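Local coordinates for peptidoglycan DD-endopeptidase ShyB (Vibrio cholerae, PDB 2GU1), which cleaves the peptide cross-links of cell-wall peptidoglycan as a zinc-dependent DD-endopeptidase, probably making room for new glycan strands when zinc is scarce, at residues I31-L36 with H259-N264; E82-F87 with T226-P231; Q130-K135 with V179-A184; I150-Q155 with S165-I170. All coordinates share one frame; numbering follows the deposited sequence.

How the contacts relate
The four contacts form two pairs on opposite sides of the chain's centre. Contacts 1 and 2 lie with centres about 16 Å apart and both join the LysM-like domain to the peptidase part; they touch through Ile-35 CD1 and Phe-87 CD1, 3.4 Å apart. In contact 1 the side chain of Tyr-261 lies about 12 Å from the zinc ion and about 11 Å from that of its ligand His-313. Contacts 3 and 4, centres about 13 Å apart, lie within the Csd3-like second domain and share a sheet, where Ala-181 N and Ile-170 O probably hydrogen bond at 2.7 Å. Contact 3 is centred about 40 Å from the centre of contact 1.

Contact 1 of 4, residues I31-L36 with H259-N264; sequences ILQKIL and HPYAGN
Leu-36, near the end of helix 29-38, faces Tyr-261 in the turn after strand 251-259, with 7.0 Å between their CA atoms. The turn is closed at its base by a 2.7 Å hydrogen bond from His-259 N to Gly-263 O, and the helix presents Gln-33 and Leu-36, one helical turn apart, to it. The Tyr-261 ring crosses these two residues at a slant. Its CE2 packs at 3.7 Å from Leu-36 CB, and its hydroxyl OH reaches 3.6 Å from Gln-33 CB. CG of Tyr-261 is anti to the carbonyl carbon (chi1 -64°), which sends the ring out over the helix. The bend of Gln-33 at chi2 brings its amide beside the ring, the two planes 26° apart, with NE2 3.6 Å from Tyr-261 CE2. The contact joins the LysM-like domain to the hairpin of strands 251-259 and 265-269 in the M23 peptidase domain. Beside the tyrosine in the chain, Pro-260 packs CG at 3.8 Å against Leu-36 CD2. The imidazole of His-259 turns its edge to the helix, CE1 lying 3.5 Å from Leu-36 O and near the ring plane. Next to CE1 in the ring, ND1 accepts from Tyr-261 N at 2.9 Å, tilted 17° from the ring plane, and from Ala-262 N, farther out of it; the two bonds fix the ring's rotation.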
loop_
_atom_site.group_PDB
_atom_site.type_symbol
_atom_site.label_atom_id
_atom_site.label_comp_id
_atom_site.label_asym_id
_atom_site.label_seq_id
_atom_site.Cartn_x
_atom_site.Cartn_y
_atom_site.Cartn_z
ATOM N N ILE A 31 4.739 8.401 24.864
ATOM C CA ILE A 31 4.575 7.019 24.430
ATOM C C ILE A 31 4.070 6.997 22.995
ATOM O O ILE A 31 4.448 6.138 22.202
ATOM C CB ILE A 31 3.588 6.265 25.341
ATOM C CG1 ILE A 31 4.143 6.205 26.773
ATOM C CG2 ILE A 31 3.308 4.881 24.776
ATOM C CD1 ILE A 31 5.511 5.566 26.902
ATOM N N LEU A 32 3.202 7.942 22.663
ATOM C CA LEU A 32 2.710 8.033 21.296
ATOM C C LEU A 32 3.941 8.205 20.384
ATOM O O LEU A 32 4.072 7.533 19.365
ATOM C CB LEU A 32 1.788 9.243 21.156
ATOM C CG LEU A 32 1.445 9.616 19.718
ATOM C CD1 LEU A 32 0.870 8.410 19.018
ATOM C CD2 LEU A 32 0.461 10.784 19.711
ATOM N N GLN A 33 4.849 9.094 20.778
ATOM C CA GLN A 33 6.064 9.350 19.993
ATOM C C GLN A 33 6.969 8.128 19.810
ATOM O O GLN A 33 7.636 7.987 18.780
ATOM C CB GLN A 33 6.877 10.496 20.619
ATOM C CG GLN A 33 6.197 11.856 20.541
ATOM C CD GLN A 33 5.362 11.995 19.284
ATOM O OE1 GLN A 33 4.143 11.813 19.312
ATOM N NE2 GLN A 33 6.015 12.290 18.167
ATOM N N LYS A 34 7.009 7.244 20.800
ATOM C CA LYS A 34 7.840 6.052 20.676
ATOM C C LYS A 34 7.235 5.086 19.657
ATOM O O LYS A 34 7.961 4.369 18.951
ATOM C CB LYS A 34 8.007 5.354 22.031
ATOM C CG LYS A 34 8.846 6.142 23.042
ATOM C CD LYS A 34 10.136 6.688 22.405
ATOM C CE LYS A 34 10.968 5.592 21.723
ATOM N NZ LYS A 34 12.043 6.145 20.831
ATOM N N ILE A 35 5.905 5.062 19.590
ATOM C CA ILE A 35 5.203 4.197 18.644
ATOM C C ILE A 35 5.392 4.754 17.229
ATOM O O ILE A 35 5.678 4.013 16.294
ATOM C CB ILE A 35 3.697 4.120 18.987
ATOM C CG1 ILE A 35 3.510 3.375 20.316
ATOM C CG2 ILE A 35 2.924 3.449 17.864
ATOM C CD1 ILE A 35 4.077 1.967 20.329
ATOM N N LEU A 36 5.235 6.066 17.087
ATOM C CA LEU A 36 5.404 6.727 15.796
ATOM C C LEU A 36 6.839 6.542 15.304
ATOM O O LEU A 36 7.086 6.341 14.111
ATOM C CB LEU A 36 5.083 8.219 15.937
ATOM C CG LEU A 36 3.690 8.709 15.521
ATOM C CD1 LEU A 36 2.634 7.676 15.828
ATOM C CD2 LEU A 36 3.404 10.032 16.224
ATOM N N HIS A 259 4.269 13.269 8.635
ATOM C CA HIS A 259 4.573 12.379 9.744
ATOM C C HIS A 259 5.724 12.941 10.577
ATOM O O HIS A 259 6.700 13.462 10.037
ATOM C CB HIS A 259 4.923 11.003 9.171
ATOM C CG HIS A 259 5.015 9.912 10.191
ATOM N ND1 HIS A 259 6.105 9.756 11.022
ATOM C CD2 HIS A 259 4.171 8.894 10.481
ATOM C CE1 HIS A 259 5.929 8.685 11.775
ATOM N NE2 HIS A 259 4.764 8.144 11.466
ATOM N N PRO A 260 5.622 12.851 11.912
ATOM C CA PRO A 260 6.671 13.366 12.801
ATOM C C PRO A 260 8.057 12.800 12.504
ATOM O O PRO A 260 9.070 13.489 12.671
ATOM C CB PRO A 260 6.181 12.959 14.194
ATOM C CG PRO A 260 4.686 12.891 14.031
ATOM C CD PRO A 260 4.521 12.246 12.685
ATOM N N TYR A 261 8.100 11.550 12.057
ATOM C CA TYR A 261 9.370 10.899 11.774
ATOM C C TYR A 261 9.659 10.668 10.296
ATOM O O TYR A 261 10.804 10.794 9.856
ATOM C CB TYR A 261 9.429 9.589 12.558
ATOM C CG TYR A 261 9.417 9.850 14.047
ATOM C CD1 TYR A 261 10.590 10.172 14.724
ATOM C CD2 TYR A 261 8.214 9.891 14.756
ATOM C CE1 TYR A 261 10.570 10.538 16.067
ATOM C CE2 TYR A 261 8.183 10.255 16.102
ATOM C CZ TYR A 261 9.363 10.580 16.749
ATOM O OH TYR A 261 9.334 10.971 18.070
ATOM N N ALA A 262 8.630 10.336 9.530
ATOM C CA ALA A 262 8.810 10.113 8.097
ATOM C C ALA A 262 8.726 11.453 7.372
ATOM O O ALA A 262 8.947 11.530 6.164
ATOM C CB ALA A 262 7.748 9.160 7.574
ATOM N N GLY A 263 8.418 12.504 8.126
ATOM C CA GLY A 263 8.296 13.838 7.554
ATOM C C GLY A 263 7.149 13.857 6.566
ATOM O O GLY A 263 6.200 13.078 6.706
ATOM N N ASN A 264 7.212 14.746 5.578
ATOM C CA ASN A 264 6.176 14.806 4.555
ATOM C C ASN A 264 6.360 13.591 3.649
ATOM O O ASN A 264 7.470 13.326 3.168
ATOM C CB ASN A 264 6.312 16.078 3.713
ATOM C CG ASN A 264 6.066 17.336 4.513
ATOM O OD1 ASN A 264 5.009 17.498 5.117
ATOM N ND2 ASN A 264 7.040 18.240 4.517
#

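Contact 2 of 4, residues E82-F87 with T226-P231; sequences ENDGSF and TGRVVP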
loop_
_atom_site.group_PDB
_atom_site.type_symbol
_atom_site.label_atom_id
_atom_site.label_comp_id
_atom_site.label_asym_id
_atom_site.label_seq_id
_atom_site.Cartn_x
_atom_site.Cartn_y
_atom_site.Cartn_z
ATOM N N GLU A 82 10.441 -2.147 25.092
ATOM C CA GLU A 82 11.714 -2.739 25.498
ATOM C C GLU A 82 12.170 -2.158 26.843
ATOM O O GLU A 82 11.683 -1.110 27.274
ATOM C CB GLU A 82 12.779 -2.466 24.429
ATOM C CG GLU A 82 12.525 -3.113 23.070
ATOM C CD GLU A 82 12.590 -4.633 23.109
ATOM O OE1 GLU A 82 13.101 -5.182 24.108
ATOM O OE2 GLU A 82 12.142 -5.280 22.137
ATOM N N ASN A 83 13.104 -2.833 27.504
ATOM C CA ASN A 83 13.592 -2.353 28.790
ATOM C C ASN A 83 14.160 -0.942 28.691
ATOM O O ASN A 83 14.101 -0.179 29.654
ATOM C CB ASN A 83 14.660 -3.299 29.355
ATOM C CG ASN A 83 14.076 -4.606 29.855
ATOM O OD1 ASN A 83 13.161 -4.609 30.683
ATOM N ND2 ASN A 83 14.603 -5.722 29.364
ATOM N N ASP A 84 14.696 -0.588 27.527
ATOM C CA ASP A 84 15.272 0.738 27.359
ATOM C C ASP A 84 14.223 1.815 27.102
ATOM O O ASP A 84 14.558 2.975 26.882
ATOM C CB ASP A 84 16.316 0.731 26.230
ATOM C CG ASP A 84 15.720 0.389 24.876
ATOM O OD1 ASP A 84 16.482 0.348 23.889
ATOM O OD2 ASP A 84 14.494 0.164 24.799
ATOM N N GLY A 85 12.953 1.428 27.134
ATOM C CA GLY A 85 11.886 2.390 26.916
ATOM C C GLY A 85 11.395 2.496 25.482
ATOM O O GLY A 85 10.302 3.005 25.233
ATOM N N SER A 86 12.197 2.026 24.534
ATOM C CA SER A 86 11.812 2.077 23.128
ATOM C C SER A 86 10.856 0.928 22.825
ATOM O O SER A 86 10.666 0.030 23.645
ATOM C CB SER A 86 13.045 1.949 22.228
ATOM O OG SER A 86 13.591 0.642 22.303
ATOM N N PHE A 87 10.256 0.965 21.643
ATOM C CA PHE A 87 9.338 -0.084 21.215
ATOM C C PHE A 87 9.921 -0.799 20.011
ATOM O O PHE A 87 10.490 -0.162 19.122
ATOM C CB PHE A 87 7.977 0.511 20.833
ATOM C CG PHE A 87 7.033 0.665 21.990
ATOM C CD1 PHE A 87 5.962 -0.215 22.148
ATOM C CD2 PHE A 87 7.214 1.677 22.922
ATOM C CE1 PHE A 87 5.084 -0.083 23.222
ATOM C CE2 PHE A 87 6.339 1.817 24.006
ATOM C CZ PHE A 87 5.273 0.931 24.151
ATOM N N THR A 226 21.439 -0.813 19.851
ATOM C CA THR A 226 20.851 -1.973 20.526
ATOM C C THR A 226 21.162 -3.336 19.917
ATOM O O THR A 226 20.997 -4.365 20.576
ATOM C CB THR A 226 19.324 -1.868 20.560
ATOM O OG1 THR A 226 18.817 -2.062 19.233
ATOM C CG2 THR A 226 18.891 -0.499 21.070
ATOM N N GLY A 227 21.578 -3.350 18.654
ATOM C CA GLY A 227 21.879 -4.608 17.994
ATOM C C GLY A 227 20.634 -5.343 17.528
ATOM O O GLY A 227 20.724 -6.436 16.969
ATOM N N ARG A 228 19.466 -4.753 17.764
ATOM C CA ARG A 228 18.208 -5.364 17.345
ATOM C C ARG A 228 17.955 -5.072 15.863
ATOM O O ARG A 228 18.430 -4.068 15.333
ATOM C CB ARG A 228 17.047 -4.820 18.190
ATOM C CG ARG A 228 17.095 -5.225 19.665
ATOM C CD ARG A 228 15.796 -4.879 20.395
ATOM N NE ARG A 228 15.615 -3.443 20.580
ATOM C CZ ARG A 228 15.883 -2.785 21.705
ATOM N NH1 ARG A 228 16.345 -3.431 22.768
ATOM N NH2 ARG A 228 15.689 -1.475 21.767
ATOM N N VAL A 229 17.212 -5.946 15.193
ATOM C CA VAL A 229 16.923 -5.740 13.778
ATOM C C VAL A 229 15.914 -4.620 13.553
ATOM O O VAL A 229 14.807 -4.644 14.081
ATOM C CB VAL A 229 16.378 -7.024 13.103
ATOM C CG1 VAL A 229 17.429 -8.117 13.136
ATOM C CG2 VAL A 229 15.114 -7.482 13.802
ATOM N N VAL A 230 16.320 -3.630 12.768
ATOM C CA VAL A 230 15.472 -2.493 12.429
ATOM C C VAL A 230 15.669 -2.364 10.920
ATOM O O VAL A 230 16.610 -1.724 10.453
ATOM C CB VAL A 230 15.945 -1.217 13.151
ATOM C CG1 VAL A 230 15.029 -0.051 12.816
ATOM C CG2 VAL A 230 15.968 -1.461 14.657
ATOM N N PRO A 231 14.774 -2.986 10.140
ATOM C CA PRO A 231 14.836 -2.971 8.678
ATOM C C PRO A 231 14.781 -1.619 7.987
ATOM O O PRO A 231 14.073 -0.703 8.416
ATOM C CB PRO A 231 13.661 -3.856 8.278
ATOM C CG PRO A 231 12.646 -3.535 9.342
ATOM C CD PRO A 231 13.492 -3.558 10.603
#
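Arg-228 reaches across to Asp-84 and donates from NH2 to OD1 at 2.9 Å, an almost straight bond (164°) that forms a salt bridge. OD1 is met on its syn side, with the nitrogen tilted 26° from the carboxylate plane, and lies close to the guanidinium plane although the two groups are nearly perpendicular. OD2 is held within its own loop: Ser-86 N donates to it at 3.0 Å from above the carboxylate plane, making an Asx turn, and Ser-86 OG at 2.7 Å on the syn side, both from the same face. Ser-86 OG also nears Arg-228 NH2, but at an angle too poor for a hydrogen bond. This loop is the type I turn from Glu-82 to Gly-85 that links strands 75-81 and 87-93 of the LysM-like domain; the partner loop lies between strands 213-215 and 235-237 of the peptidase sheet. A bend at chi3 (-70°) lays the guanidinium between Glu-82 CG, 3.6 Å above its centre, and Thr-226 CB. The Glu-82 carboxylate stacks nearly parallel; OE1 pairs only electrostatically with Arg-228 NH1 at a long 3.9 Å, while OE2 is hydrogen-bonded to Ser-88 OG. Thr-226 OG1 accepts from Arg-228 N at 3.1 Å in an ST turn.

Contact 3 of 4, residues Q130-K135 with V179-A184; sequences QVMKDK and VSAFLA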
loop_
_atom_site.group_PDB
_atom_site.type_symbol
_atom_site.label_atom_id
_atom_site.label_comp_id
_atom_site.label_asym_id
_atom_site.label_seq_id
_atom_site.Cartn_x
_atom_site.Cartn_y
_atom_site.Cartn_z
ATOM N N GLN A 130 -9.994 0.046 -15.309
ATOM C CA GLN A 130 -8.637 0.574 -15.453
ATOM C C GLN A 130 -7.803 -0.356 -16.330
ATOM O O GLN A 130 -7.214 0.069 -17.317
ATOM C CB GLN A 130 -7.975 0.706 -14.079
ATOM C CG GLN A 130 -6.485 1.019 -14.126
ATOM C CD GLN A 130 -5.772 0.665 -12.821
ATOM O OE1 GLN A 130 -5.784 -0.493 -12.383
ATOM N NE2 GLN A 130 -5.145 1.661 -12.199
ATOM N N VAL A 131 -7.765 -1.633 -15.962
ATOM C CA VAL A 131 -7.007 -2.633 -16.703
ATOM C C VAL A 131 -7.437 -2.769 -18.162
ATOM O O VAL A 131 -6.597 -2.835 -19.057
ATOM C CB VAL A 131 -7.126 -4.029 -16.032
ATOM C CG1 VAL A 131 -6.586 -5.115 -16.957
ATOM C CG2 VAL A 131 -6.374 -4.031 -14.708
ATOM N N MET A 132 -8.743 -2.803 -18.399
ATOM C CA MET A 132 -9.271 -2.985 -19.750
ATOM C C MET A 132 -9.520 -1.722 -20.582
ATOM O O MET A 132 -10.007 -1.821 -21.709
ATOM C CB MET A 132 -10.583 -3.775 -19.682
ATOM C CG MET A 132 -10.501 -5.098 -18.927
ATOM S SD MET A 132 -9.313 -6.221 -19.658
ATOM C CE MET A 132 -10.245 -6.881 -20.987
ATOM N N LYS A 133 -9.179 -0.550 -20.057
ATOM C CA LYS A 133 -9.452 0.698 -20.779
ATOM C C LYS A 133 -9.009 0.793 -22.243
ATOM O O LYS A 133 -9.715 1.380 -23.060
ATOM C CB LYS A 133 -8.897 1.896 -20.001
ATOM C CG LYS A 133 -7.392 2.027 -20.001
ATOM C CD LYS A 133 -6.997 3.404 -19.490
ATOM C CE LYS A 133 -5.493 3.600 -19.503
ATOM N NZ LYS A 133 -4.821 2.708 -18.525
ATOM N N ASP A 134 -7.859 0.226 -22.585
ATOM C CA ASP A 134 -7.383 0.289 -23.964
ATOM C C ASP A 134 -7.974 -0.796 -24.859
ATOM O O ASP A 134 -8.048 -0.637 -26.079
ATOM C CB ASP A 134 -5.856 0.208 -24.004
ATOM C CG ASP A 134 -5.197 1.342 -23.251
ATOM O OD1 ASP A 134 -5.571 2.507 -23.496
ATOM O OD2 ASP A 134 -4.307 1.073 -22.417
ATOM N N LYS A 135 -8.398 -1.899 -24.254
ATOM C CA LYS A 135 -8.969 -2.998 -25.018
ATOM C C LYS A 135 -10.485 -2.863 -25.139
ATOM O O LYS A 135 -11.090 -3.442 -26.041
ATOM C CB LYS A 135 -8.614 -4.337 -24.357
ATOM C CG LYS A 135 -7.115 -4.554 -24.142
ATOM C CD LYS A 135 -6.358 -4.763 -25.452
ATOM C CE LYS A 135 -6.226 -6.241 -25.805
ATOM N NZ LYS A 135 -7.539 -6.931 -25.900
ATOM N N VAL A 179 -12.553 -10.325 -25.409
ATOM C CA VAL A 179 -11.337 -9.805 -24.795
ATOM C C VAL A 179 -11.108 -10.460 -23.434
ATOM O O VAL A 179 -12.051 -10.677 -22.677
ATOM C CB VAL A 179 -11.427 -8.279 -24.582
ATOM C CG1 VAL A 179 -10.075 -7.740 -24.156
ATOM C CG2 VAL A 179 -11.906 -7.597 -25.852
ATOM N N SER A 180 -9.856 -10.776 -23.119
ATOM C CA SER A 180 -9.547 -11.388 -21.832
ATOM C C SER A 180 -8.143 -11.022 -21.359
ATOM O O SER A 180 -7.217 -10.891 -22.165
ATOM C CB SER A 180 -9.701 -12.911 -21.917
ATOM O OG SER A 180 -8.760 -13.473 -22.813
ATOM N N ALA A 181 -7.994 -10.844 -20.051
ATOM C CA ALA A 181 -6.711 -10.488 -19.462
ATOM C C ALA A 181 -6.480 -11.338 -18.217
ATOM O O ALA A 181 -7.430 -11.703 -17.519
ATOM C CB ALA A 181 -6.688 -9.007 -19.100
ATOM N N PHE A 182 -5.216 -11.636 -17.939
ATOM C CA PHE A 182 -4.846 -12.470 -16.796
ATOM C C PHE A 182 -3.712 -11.835 -16.009
ATOM O O PHE A 182 -2.795 -11.258 -16.595
ATOM C CB PHE A 182 -4.394 -13.846 -17.295
ATOM C CG PHE A 182 -5.388 -14.518 -18.192
ATOM C CD1 PHE A 182 -6.459 -15.235 -17.659
ATOM C CD2 PHE A 182 -5.250 -14.448 -19.572
ATOM C CE1 PHE A 182 -7.380 -15.864 -18.492
ATOM C CE2 PHE A 182 -6.166 -15.072 -20.413
ATOM C CZ PHE A 182 -7.232 -15.786 -19.871
ATOM N N LEU A 183 -3.782 -11.939 -14.684
ATOM C CA LEU A 183 -2.752 -11.380 -13.810
ATOM C C LEU A 183 -1.541 -12.309 -13.845
ATOM O O LEU A 183 -1.650 -13.476 -13.504
ATOM C CB LEU A 183 -3.283 -11.267 -12.377
ATOM C CG LEU A 183 -2.369 -10.711 -11.282
ATOM C CD1 LEU A 183 -1.858 -9.348 -11.664
ATOM C CD2 LEU A 183 -3.145 -10.630 -9.967
ATOM N N ALA A 184 -0.396 -11.780 -14.266
ATOM C CA ALA A 184 0.837 -12.556 -14.360
ATOM C C ALA A 184 1.678 -12.468 -13.088
ATOM O O ALA A 184 1.388 -11.687 -12.171
ATOM C CB ALA A 184 1.666 -12.079 -15.556
#
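Met-132 and Lys-135 lie over Ala-181 and Val-179 where the C-terminal part of helix 122-132 and the residues that follow pass strand 179-183, with CA separations of 7.9 Å for Met-132 to Ala-181 and 7.2 Å for Lys-135 to Val-179. This is helix-on-sheet packing within the Csd3-like second domain, in which a five-stranded antiparallel sheet carries the helix on one face. Val-179 and Ala-181 point toward the helix, while Ser-180 between them points away, so Val-179 and Ala-181 carry the contact from the strand.

Met-132 is the central side chain. Bends at chi2 and chi3 (-60° and -81°) curl it, so that sulfur and methyl meet two different residues of the strand. SD sits 3.9 Å from Ala-181 CB, and CE presses against Val-179 CG1 at 3.3 Å, tighter than usual for two carbons. The side chains of Met-132 and Val-179 run past each other in opposite directions, and Met-132 also touches Ile-170 of the adjoining strand and Phe-138. One residue earlier, Val-131 adds a looser contact, with CG1 4.4 Å from Ala-181 CB; both of these side chains also lean on Phe-189 of strand 189-191, which extends the apolar layer across the sheet.

Toward the surface Val-179 is flanked by the curled chain of Lys-135, which also touches Asp-191. Bent at chi2, chi3 and chi4, the lysine wraps round one methyl: its CB lies 3.7 Å from Val-179 CG1, and NZ returns to within 3.2 Å of that same carbon.

Contact 4 of 4, residues I150-Q155 with S165-I170; sequences ILVKQQ and SEIKAI
Leu-151 and Lys-153 pair with Ala-169 and Glu-166 in a beta hairpin, strands 147-157 and 160-173, whose segments run antiparallel at 151° in the five-stranded sheet of the Csd3-like domain. A classic beta bulge interrupts the pairing, because Lys-168 and Ala-169 both face Leu-151.

At the bulge Leu-151 O accepts from two successive backbone amides, strongly from Lys-168 N at 2.8 Å and nearly in line with the carbonyl, and weakly from Ala-169 N at 3.3 Å. Leu-151 N returns a bond to Ala-169 O. Past the bulge, Lys-153 N donates to Glu-166 O at 2.8 Å, and Glu-166 N to Lys-153 O. A CA-H...O contact, Ser-165 CA to Lys-153 O at 3.1 Å, adds to the pairing.

Apolar contacts line the face under helix 122-132. With chi1 at -48° in Ile-150 and -55° in Ile-167, each CG2 is anti to its own backbone N, which leaves the two methyls turned to each other, 3.7 Å apart. Ile-150 CD1 packs beside Ile-170 CG2, and Val-152 CG2 reaches Ile-167 CG1. Ile-150 and Ile-167 both rest on Ile-128 of the helix.

Of the charged groups, Lys-153 and Glu-166 share the other face with Leu-151 and Ala-169. Glu-166 forms a salt bridge with Arg-319 of the peptidase domain, and Lys-153 NZ one with Glu-100 on strand 97-106. Lys-168, the extra residue of the bulge, lays its aliphatic chain against that of Lys-153 while their like-charged NZ atoms stay 5.9 Å apart; the closest approach is CG of Lys-153 to CG of Lys-168, 3.5 Å.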
loop_
_atom_site.group_PDB
_atom_site.type_symbol
_atom_site.label_atom_id
_atom_site.label_comp_id
_atom_site.label_asym_id
_atom_site.label_seq_id
_atom_site.Cartn_x
_atom_site.Cartn_y
_atom_site.Cartn_z
ATOM N N ILE A 150 -15.445 -12.682 -14.209
ATOM C CA ILE A 150 -14.300 -12.214 -13.440
ATOM C C ILE A 150 -13.889 -13.278 -12.429
ATOM O O ILE A 150 -14.692 -13.666 -11.581
ATOM C CB ILE A 150 -14.652 -10.945 -12.648
ATOM C CG1 ILE A 150 -15.353 -9.935 -13.565
ATOM C CG2 ILE A 150 -13.385 -10.344 -12.026
ATOM C CD1 ILE A 150 -14.521 -9.498 -14.784
ATOM N N LEU A 151 -12.651 -13.752 -12.509
ATOM C CA LEU A 151 -12.181 -14.756 -11.546
ATOM C C LEU A 151 -11.440 -14.049 -10.414
ATOM O O LEU A 151 -10.437 -13.373 -10.647
ATOM C CB LEU A 151 -11.249 -15.776 -12.212
ATOM C CG LEU A 151 -10.771 -16.847 -11.220
ATOM C CD1 LEU A 151 -11.949 -17.732 -10.854
ATOM C CD2 LEU A 151 -9.654 -17.694 -11.824
ATOM N N VAL A 152 -11.950 -14.195 -9.192
ATOM C CA VAL A 152 -11.351 -13.579 -8.020
ATOM C C VAL A 152 -10.920 -14.641 -7.001
ATOM O O VAL A 152 -11.536 -15.700 -6.883
ATOM C CB VAL A 152 -12.356 -12.614 -7.329
ATOM C CG1 VAL A 152 -11.752 -12.008 -6.064
ATOM C CG2 VAL A 152 -12.772 -11.520 -8.301
ATOM N N LYS A 153 -9.842 -14.350 -6.289
ATOM C CA LYS A 153 -9.342 -15.229 -5.248
ATOM C C LYS A 153 -9.679 -14.515 -3.953
ATOM O O LYS A 153 -9.360 -13.338 -3.791
ATOM C CB LYS A 153 -7.825 -15.407 -5.353
ATOM C CG LYS A 153 -7.391 -16.430 -6.379
ATOM C CD LYS A 153 -5.898 -16.722 -6.263
ATOM C CE LYS A 153 -5.519 -17.951 -7.079
ATOM N NZ LYS A 153 -6.242 -19.165 -6.599
ATOM N N GLN A 154 -10.347 -15.218 -3.045
ATOM C CA GLN A 154 -10.722 -14.642 -1.756
ATOM C C GLN A 154 -10.051 -15.414 -0.634
ATOM O O GLN A 154 -10.116 -16.638 -0.597
ATOM C CB GLN A 154 -12.237 -14.695 -1.562
ATOM C CG GLN A 154 -13.012 -13.638 -2.326
ATOM C CD GLN A 154 -14.511 -13.793 -2.139
ATOM O OE1 GLN A 154 -15.278 -12.859 -2.365
ATOM N NE2 GLN A 154 -14.933 -14.985 -1.734
ATOM N N GLN A 155 -9.409 -14.699 0.281
ATOM C CA GLN A 155 -8.741 -15.356 1.390
ATOM C C GLN A 155 -9.703 -15.535 2.552
ATOM O O GLN A 155 -10.464 -14.626 2.903
ATOM C CB GLN A 155 -7.522 -14.545 1.833
ATOM C CG GLN A 155 -6.746 -15.147 2.995
ATOM C CD GLN A 155 -5.537 -14.304 3.365
ATOM O OE1 GLN A 155 -5.609 -13.078 3.372
ATOM N NE2 GLN A 155 -4.420 -14.962 3.684
ATOM N N SER A 165 -8.731 -10.010 -1.018
ATOM C CA SER A 165 -9.092 -10.621 -2.295
ATOM C C SER A 165 -8.237 -10.054 -3.417
ATOM O O SER A 165 -7.627 -8.996 -3.264
ATOM C CB SER A 165 -10.558 -10.344 -2.629
ATOM O OG SER A 165 -10.723 -8.969 -2.931
ATOM N N GLU A 166 -8.220 -10.756 -4.547
ATOM C CA GLU A 166 -7.442 -10.319 -5.706
ATOM C C GLU A 166 -8.049 -10.864 -6.992
ATOM O O GLU A 166 -8.388 -12.050 -7.082
ATOM C CB GLU A 166 -5.983 -10.787 -5.584
ATOM C CG GLU A 166 -5.060 -10.174 -6.638
ATOM C CD GLU A 166 -3.599 -10.510 -6.411
ATOM O OE1 GLU A 166 -3.159 -11.601 -6.835
ATOM O OE2 GLU A 166 -2.895 -9.680 -5.795
ATOM N N ILE A 167 -8.218 -9.988 -7.975
ATOM C CA ILE A 167 -8.764 -10.386 -9.267
ATOM C C ILE A 167 -7.631 -11.062 -10.028
ATOM O O ILE A 167 -6.534 -10.503 -10.140
ATOM C CB ILE A 167 -9.240 -9.158 -10.072
ATOM C CG1 ILE A 167 -10.246 -8.357 -9.241
ATOM C CG2 ILE A 167 -9.803 -9.602 -11.410
ATOM C CD1 ILE A 167 -10.887 -7.185 -9.997
ATOM N N LYS A 168 -7.896 -12.252 -10.561
ATOM C CA LYS A 168 -6.877 -12.998 -11.285
ATOM C C LYS A 168 -7.096 -13.035 -12.791
ATOM O O LYS A 168 -6.139 -13.130 -13.559
ATOM C CB LYS A 168 -6.795 -14.438 -10.747
ATOM C CG LYS A 168 -6.604 -14.521 -9.230
ATOM C CD LYS A 168 -5.629 -13.446 -8.715
ATOM C CE LYS A 168 -4.290 -14.025 -8.250
ATOM N NZ LYS A 168 -3.541 -14.744 -9.321
ATOM N N ALA A 169 -8.351 -12.958 -13.211
ATOM C CA ALA A 169 -8.668 -12.997 -14.627
ATOM C C ALA A 169 -9.913 -12.176 -14.942
ATOM O O ALA A 169 -10.838 -12.080 -14.134
ATOM C CB ALA A 169 -8.867 -14.446 -15.077
ATOM N N ILE A 170 -9.923 -11.606 -16.140
ATOM C CA ILE A 170 -11.021 -10.769 -16.601
ATOM C C ILE A 170 -11.318 -11.170 -18.040
ATOM O O ILE A 170 -10.416 -11.185 -18.876
ATOM C CB ILE A 170 -10.608 -9.274 -16.575
ATOM C CG1 ILE A 170 -10.285 -8.846 -15.139
ATOM C CG2 ILE A 170 -11.703 -8.409 -17.174
ATOM C CD1 ILE A 170 -9.739 -7.435 -15.024
#